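Local coordinates for protein transaminase (Bacillus megaterium, PDB 5G09) that probably transfers amino groups between amines or amino acids and carbonyl acceptors, using pyridoxal phosphate, at residues D[140-145]-D[190-195]; D[147-152]-D[233-238]. All coordinates share one frame; numbering follows the deposited sequence.

Interaction 1. Residues D[140-145]-D[190-195]; sequences LVVTRE and LMAPSP
Leu190 and Leu140 meet through their delta methyls, CD1 to CD1 at 4.0 Å, with the two side chains crossing obliquely. The same CD1 of Leu190 lies 4.1 Å from Val142 CG2. The other branch of Val142 turns to Ala192: CG1 stands anti to the backbone N (chi1 179°) and touches Ala192 CB at 3.8 Å. Val142, Arg144, Leu190 and Ala192 share one face of the sheet, where Leu190 and Ala192 pack on helix 214-226. Thr143 and Met191 lie on the other face. The segments are parallel neighbours. Strand 189-192 is the outermost strand, within this chain, of the mixed seven-stranded sheet of the large domain of a fold-type I aminotransferase. Val141 O, Thr143 N and O, and Glu145 N bond in turn to Leu190 N, Leu190 O, Ala192 N and Ala192 O. At the C-terminal end of the pairing the side chains also meet. The Met191 chain passes across the start of Glu145, with CG 3.5 Å from Glu145 N and SD 3.9 Å from Glu145 CB. An alanine in place of Met191 would probably leave a gap beside the backbone and CB of Glu145, where CG and SD now pack. The Glu145 chain extends on to a salt bridge with Arg221 of the second subunit. Arg144 bends at chi2 and chi3. This brings NH1 to 3.5 Å from Pro195 CG, the two side chains crossing at about a right angle. NH1 is hydrogen-bonded to Tyr251 OH, and NH2 forms a salt bridge with Asp147.

Interaction 2. Residues D[147-152]-D[233-238]; sequences DYHGWT and AVITEV. With 6DF ([6-methyl-5-oxidanyl-4-[(~{E})-[(1~{R})-1-phenylethyl]iminomethyl]pyridin-3-yl]methyl dihydrogen phosphate), chain R.
Asp147 and Glu237 bring their CA atoms no closer than 7.1 Å, so the irregular segment 147-152 is joined to 233-238 by side chains rather than by strand pairing. The one hydrogen bond across runs from Tyr148 N to Glu237 OE2, 2.9 Å long and fairly straight at 165°. The donor sits above the carboxylate plane. Glu237 OE2 and Asp147 OD1 are two carboxylate oxygens close together without a bond, 3.7 Å apart. Arg144, by a salt bridge, and Gln240 hold Asp147 OD1, which probably eases the repulsion. The two carboxylate planes are 81° apart. Asp147 OD2 takes a 2.7 Å hydrogen bond from His149 NE2. The imidazole rests on Ile235, whose CD1 lies over one face, 3.9 Å from the ring centroid. Ile235 CG1, anti to the backbone N (chi1 -174°), brings CD1 over that face. Thr236 O comes to the edge of the ring. With NE2 bonded to Asp147 and ND1 to Asp269, the ring is probably held in its rotation. The bound group is an aldimine of pyridoxal phosphate with 1-phenylethylamine. Tyr148 CE2 lies 3.1 Å from its imine N2, and Glu237 OE1 lies 3.3 Å from its methyl C2'. The loop thus forms part of the cofactor pocket. Around it, His149 packs on Val125 of helix 121-136. Strand 231-236 runs between strands 140-144 and 265-269, with Ile235 touching Thr143 on one and Ile267 on the other.

Overall arrangement
Both interactions reach the same sheet, and their centres are about 9 Å apart. Interaction 2 joins it through 233-236, while 147-152 belongs to the loop that follows strand 140-144. That strand is shared ground: it pairs with 189-192 on one side and with 231-236 on the other. Val142 probably makes two bonds to the latter, with its N 2.8 Å from Ala233 O and its O 2.8 Å from Ile235 N. Asp147 ties the two interactions together, since it meets both Arg144 and His149. Interaction 2 lines the cofactor pocket directly and touches the third subunit. Interaction 1 stands behind it, the Arg144 side chain about 9 Å from the ligand, and touches the second subunit.

Interaction 1. Residues D[140-145]-D[190-195]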
ATOM      1  N   LEU D 140      -2.616 -11.952   0.554  1.00 15.23           N
ATOM      2  CA  LEU D 140      -3.726 -11.581  -0.317  1.00 14.71           C
ATOM      3  C   LEU D 140      -5.063 -12.237   0.050  1.00 15.16           C
ATOM      4  O   LEU D 140      -5.132 -13.462   0.328  1.00 13.73           O
ATOM      5  CB  LEU D 140      -3.415 -11.928  -1.779  1.00 15.15           C
ATOM      6  CG  LEU D 140      -2.295 -11.133  -2.451  1.00 15.59           C
ATOM      7  CD1 LEU D 140      -2.162 -11.514  -3.924  1.00 14.65           C
ATOM      8  CD2 LEU D 140      -2.619  -9.658  -2.327  1.00 16.16           C
ATOM      9  N   VAL D 141      -6.133 -11.442  -0.055  1.00 14.01           N
ATOM     10  CA  VAL D 141      -7.487 -12.016   0.048  1.00 14.94           C
ATOM     11  C   VAL D 141      -8.271 -11.701  -1.229  1.00 15.80           C
ATOM     12  O   VAL D 141      -8.218 -10.563  -1.765  1.00 14.76           O
ATOM     13  CB  VAL D 141      -8.223 -11.524   1.324  1.00 15.16           C
ATOM     14  CG1 VAL D 141      -9.680 -12.017   1.362  1.00 15.81           C
ATOM     15  CG2 VAL D 141      -7.492 -11.988   2.559  1.00 15.61           C
ATOM     16  N   VAL D 142      -8.973 -12.708  -1.746  1.00 14.39           N
ATOM     17  CA  VAL D 142      -9.798 -12.488  -2.919  1.00 14.57           C
ATOM     18  C   VAL D 142     -11.256 -12.209  -2.504  1.00 15.62           C
ATOM     19  O   VAL D 142     -11.858 -12.976  -1.735  1.00 16.45           O
ATOM     20  CB  VAL D 142      -9.701 -13.684  -3.872  1.00 13.92           C
ATOM     21  CG1 VAL D 142     -10.584 -13.471  -5.092  1.00 14.01           C
ATOM     22  CG2 VAL D 142      -8.240 -13.882  -4.303  1.00 14.02           C
ATOM     23  N   THR D 143     -11.816 -11.108  -3.016  1.00 15.63           N
ATOM     24  CA  THR D 143     -13.235 -10.806  -2.833  1.00 14.75           C
ATOM     25  C   THR D 143     -13.919 -10.807  -4.214  1.00 15.53           C
ATOM     26  O   THR D 143     -13.297 -11.196  -5.218  1.00 15.92           O
ATOM     27  CB  THR D 143     -13.418  -9.458  -2.087  1.00 14.82           C
ATOM     28  OG1 THR D 143     -14.776  -9.313  -1.664  1.00 14.66           O
ATOM     29  CG2 THR D 143     -13.001  -8.269  -2.975  1.00 13.45           C
ATOM     30  N   ARG D 144     -15.197 -10.413  -4.268  1.00 15.41           N
ATOM     31  CA  ARG D 144     -15.924 -10.320  -5.539  1.00 15.45           C
ATOM     32  C   ARG D 144     -16.546  -8.926  -5.746  1.00 15.80           C
ATOM     33  O   ARG D 144     -16.967  -8.245  -4.791  1.00 13.85           O
ATOM     34  CB  ARG D 144     -17.056 -11.379  -5.645  1.00 15.99           C
ATOM     35  CG  ARG D 144     -16.618 -12.858  -5.631  1.00 16.13           C
ATOM     36  CD  ARG D 144     -16.529 -13.453  -4.242  1.00 15.17           C
ATOM     37  NE  ARG D 144     -17.710 -13.117  -3.469  1.00 15.75           N
ATOM     38  CZ  ARG D 144     -18.911 -13.670  -3.648  1.00 16.89           C
ATOM     39  NH1 ARG D 144     -19.087 -14.615  -4.575  1.00 16.43           N
ATOM     40  NH2 ARG D 144     -19.942 -13.241  -2.922  1.00 16.41           N
ATOM     41  N   GLU D 145     -16.648  -8.536  -7.005  1.00 16.16           N
ATOM     42  CA  GLU D 145     -17.380  -7.328  -7.378  1.00 17.69           C
ATOM     43  C   GLU D 145     -18.782  -7.339  -6.736  1.00 17.50           C
ATOM     44  O   GLU D 145     -19.489  -8.350  -6.846  1.00 15.82           O
ATOM     45  CB  GLU D 145     -17.523  -7.244  -8.904  1.00 21.31           C
ATOM     46  CG  GLU D 145     -18.095  -5.892  -9.367  1.00 26.58           C
ATOM     47  CD  GLU D 145     -18.443  -5.784 -10.862  1.00 31.53           C
ATOM     48  OE1 GLU D 145     -18.529  -6.828 -11.542  1.00 29.71           O
ATOM     49  OE2 GLU D 145     -18.645  -4.632 -11.343  1.00 33.46           O
ATOM     50  N   LEU D 190      -7.671  -8.773  -4.028  1.00 16.65           N
ATOM     51  CA  LEU D 190      -7.967  -8.856  -5.452  1.00 17.15           C
ATOM     52  C   LEU D 190      -9.465  -8.953  -5.618  1.00 17.52           C
ATOM     53  O   LEU D 190     -10.104  -9.730  -4.932  1.00 17.28           O
ATOM     54  CB  LEU D 190      -7.315 -10.109  -6.065  1.00 17.61           C
ATOM     55  CG  LEU D 190      -5.837 -10.319  -5.739  1.00 17.45           C
ATOM     56  CD1 LEU D 190      -5.381 -11.676  -6.274  1.00 17.80           C
ATOM     57  CD2 LEU D 190      -5.058  -9.154  -6.357  1.00 17.01           C
ATOM     58  N   MET D 191     -10.028  -8.171  -6.527  1.00 17.85           N
ATOM     59  CA  MET D 191     -11.451  -8.286  -6.826  1.00 18.82           C
ATOM     60  C   MET D 191     -11.705  -9.293  -7.979  1.00 20.49           C
ATOM     61  O   MET D 191     -11.254  -9.090  -9.109  1.00 19.19           O
ATOM     62  CB  MET D 191     -12.060  -6.912  -7.141  1.00 18.21           C
ATOM     63  CG  MET D 191     -13.551  -6.976  -7.521  1.00 17.55           C
ATOM     64  SD  MET D 191     -14.243  -5.335  -7.859  1.00 17.87           S
ATOM     65  CE  MET D 191     -13.792  -5.157  -9.583  1.00 18.00           C
ATOM     66  N   ALA D 192     -12.414 -10.381  -7.681  1.00 19.65           N
ATOM     67  CA  ALA D 192     -12.740 -11.357  -8.703  1.00 19.73           C
ATOM     68  C   ALA D 192     -14.140 -10.989  -9.216  1.00 21.13           C
ATOM     69  O   ALA D 192     -14.810 -10.136  -8.640  1.00 21.40           O
ATOM     70  CB  ALA D 192     -12.700 -12.775  -8.143  1.00 18.05           C
ATOM     71  N   PRO D 193     -14.583 -11.603 -10.322  1.00 23.82           N
ATOM     72  CA  PRO D 193     -15.885 -11.162 -10.821  1.00 23.23           C
ATOM     73  C   PRO D 193     -17.049 -11.636  -9.950  1.00 23.75           C
ATOM     74  O   PRO D 193     -16.934 -12.625  -9.218  1.00 22.37           O
ATOM     75  CB  PRO D 193     -15.964 -11.789 -12.223  1.00 25.81           C
ATOM     76  CG  PRO D 193     -14.933 -12.871 -12.245  1.00 26.51           C
ATOM     77  CD  PRO D 193     -13.863 -12.472 -11.278  1.00 24.77           C
ATOM     78  N   SER D 194     -18.139 -10.885 -10.014  1.00 23.65           N
ATOM     79  CA  SER D 194     -19.417 -11.286  -9.485  1.00 25.49           C
ATOM     80  C   SER D 194     -19.780 -12.675 -10.096  1.00 26.56           C
ATOM     81  O   SER D 194     -19.527 -12.906 -11.274  1.00 23.96           O
ATOM     82  CB  SER D 194     -20.445 -10.228  -9.910  1.00 26.57           C
ATOM     83  OG  SER D 194     -21.757 -10.758  -9.940  1.00 30.02           O
ATOM     84  N   PRO D 195     -20.362 -13.585  -9.290  1.00 28.08           N
ATOM     85  CA  PRO D 195     -20.868 -14.887  -9.794  1.00 31.72           C
ATOM     86  C   PRO D 195     -21.819 -14.722 -10.977  1.00 34.12           C
ATOM     87  O   PRO D 195     -21.907 -15.596 -11.850  1.00 36.57           O
ATOM     88  CB  PRO D 195     -21.683 -15.425  -8.608  1.00 32.14           C
ATOM     89  CG  PRO D 195     -21.108 -14.756  -7.401  1.00 32.01           C
ATOM     90  CD  PRO D 195     -20.584 -13.418  -7.838  1.00 28.12           C
TER

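Interaction 2. Residues D[147-152]-D[233-238]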
ATOM      1  N   ASP D 147     -19.542  -7.360  -3.545  1.00 16.45           N
ATOM      2  CA  ASP D 147     -19.520  -7.853  -2.148  1.00 15.68           C
ATOM      3  C   ASP D 147     -19.556  -6.713  -1.150  1.00 15.41           C
ATOM      4  O   ASP D 147     -18.935  -5.660  -1.343  1.00 14.82           O
ATOM      5  CB  ASP D 147     -18.272  -8.704  -1.854  1.00 15.89           C
ATOM      6  CG  ASP D 147     -18.471 -10.180  -2.165  1.00 16.87           C
ATOM      7  OD1 ASP D 147     -19.390 -10.535  -2.947  1.00 17.39           O
ATOM      8  OD2 ASP D 147     -17.698 -10.992  -1.626  1.00 16.80           O
ATOM      9  N   TYR D 148     -20.316  -6.933  -0.082  1.00 15.40           N
ATOM     10  CA  TYR D 148     -20.308  -6.037   1.054  1.00 15.11           C
ATOM     11  C   TYR D 148     -19.891  -6.835   2.304  1.00 14.77           C
ATOM     12  O   TYR D 148     -20.591  -7.789   2.692  1.00 13.78           O
ATOM     13  CB  TYR D 148     -21.663  -5.340   1.252  1.00 15.25           C
ATOM     14  CG  TYR D 148     -21.538  -4.326   2.358  1.00 16.72           C
ATOM     15  CD1 TYR D 148     -21.049  -3.039   2.089  1.00 16.70           C
ATOM     16  CD2 TYR D 148     -21.773  -4.685   3.696  1.00 16.17           C
ATOM     17  CE1 TYR D 148     -20.860  -2.115   3.107  1.00 17.03           C
ATOM     18  CE2 TYR D 148     -21.573  -3.759   4.724  1.00 17.88           C
ATOM     19  CZ  TYR D 148     -21.117  -2.477   4.429  1.00 17.18           C
ATOM     20  OH  TYR D 148     -20.901  -1.551   5.436  1.00 17.27           O
ATOM     21  N   HIS D 149     -18.763  -6.459   2.930  1.00 14.10           N
ATOM     22  CA  HIS D 149     -18.285  -7.199   4.113  1.00 15.31           C
ATOM     23  C   HIS D 149     -18.069  -6.331   5.320  1.00 15.07           C
ATOM     24  O   HIS D 149     -17.439  -6.765   6.295  1.00 16.84           O
ATOM     25  CB  HIS D 149     -17.002  -8.001   3.785  1.00 14.93           C
ATOM     26  CG  HIS D 149     -17.203  -9.037   2.711  1.00 15.61           C
ATOM     27  ND1 HIS D 149     -17.927 -10.188   2.930  1.00 14.95           N
ATOM     28  CD2 HIS D 149     -16.761  -9.105   1.430  1.00 14.71           C
ATOM     29  CE1 HIS D 149     -17.949 -10.910   1.821  1.00 14.88           C
ATOM     30  NE2 HIS D 149     -17.253 -10.274   0.896  1.00 15.23           N
ATOM     31  N   GLY D 150     -18.559  -5.092   5.264  1.00 14.82           N
ATOM     32  CA  GLY D 150     -18.357  -4.139   6.357  1.00 14.02           C
ATOM     33  C   GLY D 150     -17.692  -2.840   5.941  1.00 14.43           C
ATOM     34  O   GLY D 150     -17.359  -2.635   4.754  1.00 13.69           O
ATOM     35  N   TRP D 151     -17.513  -1.961   6.929  1.00 14.35           N
ATOM     36  CA  TRP D 151     -17.111  -0.557   6.713  1.00 14.38           C
ATOM     37  C   TRP D 151     -15.778  -0.183   7.384  1.00 15.09           C
ATOM     38  O   TRP D 151     -15.190   0.862   7.046  1.00 13.97           O
ATOM     39  CB  TRP D 151     -18.198   0.405   7.199  1.00 14.65           C
ATOM     40  CG  TRP D 151     -18.356   0.358   8.690  1.00 14.82           C
ATOM     41  CD1 TRP D 151     -19.111  -0.530   9.418  1.00 14.55           C
ATOM     42  CD2 TRP D 151     -17.694   1.206   9.639  1.00 15.54           C
ATOM     43  NE1 TRP D 151     -18.968  -0.267  10.764  1.00 15.00           N
ATOM     44  CE2 TRP D 151     -18.111   0.799  10.924  1.00 15.30           C
ATOM     45  CE3 TRP D 151     -16.802   2.293   9.520  1.00 15.16           C
ATOM     46  CZ2 TRP D 151     -17.660   1.434  12.096  1.00 14.98           C
ATOM     47  CZ3 TRP D 151     -16.340   2.922  10.684  1.00 16.00           C
ATOM     48  CH2 TRP D 151     -16.775   2.481  11.962  1.00 15.12           C
ATOM     49  N   THR D 152     -15.299  -0.990   8.328  1.00 14.43           N
ATOM     50  CA  THR D 152     -14.048  -0.633   9.043  1.00 15.92           C
ATOM     51  C   THR D 152     -12.866  -0.904   8.089  1.00 16.74           C
ATOM     52  O   THR D 152     -13.029  -1.614   7.077  1.00 15.14           O
ATOM     53  CB  THR D 152     -13.910  -1.409  10.385  1.00 15.37           C
ATOM     54  OG1 THR D 152     -14.180  -2.800  10.168  1.00 15.54           O
ATOM     55  CG2 THR D 152     -14.916  -0.918  11.420  1.00 14.82           C
ATOM     56  N   ALA D 233      -6.927 -16.426   1.217  1.00 15.62           N
ATOM     57  CA  ALA D 233      -8.348 -16.808   1.268  1.00 15.73           C
ATOM     58  C   ALA D 233      -9.154 -16.191   0.157  1.00 15.87           C
ATOM     59  O   ALA D 233      -8.755 -15.157  -0.407  1.00 16.20           O
ATOM     60  CB  ALA D 233      -8.951 -16.419   2.619  1.00 15.44           C
ATOM     61  N   VAL D 234     -10.264 -16.848  -0.174  1.00 15.41           N
ATOM     62  CA  VAL D 234     -11.342 -16.243  -0.951  1.00 15.76           C
ATOM     63  C   VAL D 234     -12.488 -15.986   0.039  1.00 15.62           C
ATOM     64  O   VAL D 234     -12.826 -16.872   0.843  1.00 15.48           O
ATOM     65  CB  VAL D 234     -11.821 -17.154  -2.092  1.00 15.78           C
ATOM     66  CG1 VAL D 234     -12.981 -16.501  -2.870  1.00 15.72           C
ATOM     67  CG2 VAL D 234     -10.658 -17.516  -3.020  1.00 15.68           C
ATOM     68  N   ILE D 235     -13.028 -14.757   0.040  1.00 15.00           N
ATOM     69  CA  ILE D 235     -14.181 -14.415   0.893  1.00 14.47           C
ATOM     70  C   ILE D 235     -15.427 -14.226   0.039  1.00 15.58           C
ATOM     71  O   ILE D 235     -15.387 -13.537  -1.006  1.00 16.42           O
ATOM     72  CB  ILE D 235     -13.933 -13.170   1.812  1.00 14.18           C
ATOM     73  CG1 ILE D 235     -15.120 -12.967   2.788  1.00 13.71           C
ATOM     74  CG2 ILE D 235     -13.625 -11.878   1.013  1.00 12.68           C
ATOM     75  CD1 ILE D 235     -14.837 -12.003   3.922  1.00 13.77           C
ATOM     76  N   THR D 236     -16.541 -14.820   0.474  1.00 16.05           N
ATOM     77  CA  THR D 236     -17.778 -14.767  -0.300  1.00 16.41           C
ATOM     78  C   THR D 236     -18.946 -14.380   0.599  1.00 16.99           C
ATOM     79  O   THR D 236     -18.809 -14.327   1.837  1.00 16.79           O
ATOM     80  CB  THR D 236     -18.123 -16.157  -0.928  1.00 17.60           C
ATOM     81  OG1 THR D 236     -18.279 -17.122   0.121  1.00 17.65           O
ATOM     82  CG2 THR D 236     -17.011 -16.644  -1.907  1.00 16.58           C
ATOM     83  N   GLU D 237     -20.080 -14.116  -0.043  1.00 17.40           N
ATOM     84  CA  GLU D 237     -21.404 -14.144   0.570  1.00 18.88           C
ATOM     85  C   GLU D 237     -22.166 -15.097  -0.339  1.00 20.71           C
ATOM     86  O   GLU D 237     -22.069 -14.971  -1.579  1.00 20.96           O
ATOM     87  CB  GLU D 237     -22.083 -12.785   0.425  1.00 19.20           C
ATOM     88  CG  GLU D 237     -21.430 -11.587   1.099  1.00 19.76           C
ATOM     89  CD  GLU D 237     -22.130 -10.279   0.721  1.00 20.87           C
ATOM     90  OE1 GLU D 237     -23.205  -9.964   1.313  1.00 21.33           O
ATOM     91  OE2 GLU D 237     -21.645  -9.563  -0.194  1.00 21.12           O
ATOM     92  N   VAL D 238     -22.947 -16.034   0.211  1.00 20.86           N
ATOM     93  CA  VAL D 238     -23.583 -17.004  -0.709  1.00 21.14           C
ATOM     94  C   VAL D 238     -24.668 -16.304  -1.518  1.00 22.24           C
ATOM     95  O   VAL D 238     -24.901 -16.630  -2.680  1.00 25.17           O
ATOM     96  CB  VAL D 238     -24.133 -18.284  -0.024  1.00 21.37           C
ATOM     97  CG1 VAL D 238     -22.996 -19.072   0.629  1.00 20.58           C
ATOM     98  CG2 VAL D 238     -25.237 -17.951   0.969  1.00 19.68           C
TER
HETATM   99  N1  6DF R1476     -21.040  -8.623   6.208  1.00 17.43           N
HETATM  100  C2  6DF R1476     -22.195  -8.577   5.546  1.00 18.08           C
HETATM  101  N2  6DF R1476     -24.220  -4.802   6.022  1.00 29.65           N
HETATM  102  C3  6DF R1476     -23.077  -7.529   5.801  1.00 18.58           C
HETATM  103  C4  6DF R1476     -22.768  -6.555   6.753  1.00 18.93           C
HETATM  104  C5  6DF R1476     -21.539  -6.661   7.416  1.00 17.55           C
HETATM  105  C6  6DF R1476     -20.706  -7.706   7.123  1.00 17.50           C
HETATM  106  C7  6DF R1476     -25.045  -3.562   5.961  1.00 29.27           C
HETATM  107  C8  6DF R1476     -25.508  -3.037   7.321  1.00 29.15           C
HETATM  108  C9  6DF R1476     -26.115  -3.558   4.897  1.00 31.18           C
HETATM  109  C10 6DF R1476     -26.945  -4.668   4.696  1.00 32.12           C
HETATM  110  C11 6DF R1476     -27.922  -4.612   3.694  1.00 33.25           C
HETATM  111  C12 6DF R1476     -28.093  -3.446   2.925  1.00 32.87           C
HETATM  112  C13 6DF R1476     -27.278  -2.329   3.134  1.00 31.46           C
HETATM  113  O2P 6DF R1476     -22.683  -3.474  10.057  1.00 16.65           O
HETATM  114  P   6DF R1476     -21.845  -4.572  10.694  1.00 17.54           P
HETATM  115  O3P 6DF R1476     -20.440  -4.012  10.961  1.00 15.62           O
HETATM  116  O1P 6DF R1476     -22.453  -5.088  11.975  1.00 17.28           O
HETATM  117  O4P 6DF R1476     -21.790  -5.809   9.671  1.00 16.64           O
HETATM  118  C5' 6DF R1476     -21.050  -5.678   8.448  1.00 16.54           C
HETATM  119  C2' 6DF R1476     -22.452  -9.683   4.541  1.00 16.03           C
HETATM  120  O3  6DF R1476     -24.228  -7.458   5.095  1.00 20.08           O
HETATM  121  C4' 6DF R1476     -23.638  -5.370   7.026  1.00 22.74           C
HETATM  122  C14 6DF R1476     -26.294  -2.397   4.121  1.00 30.29           C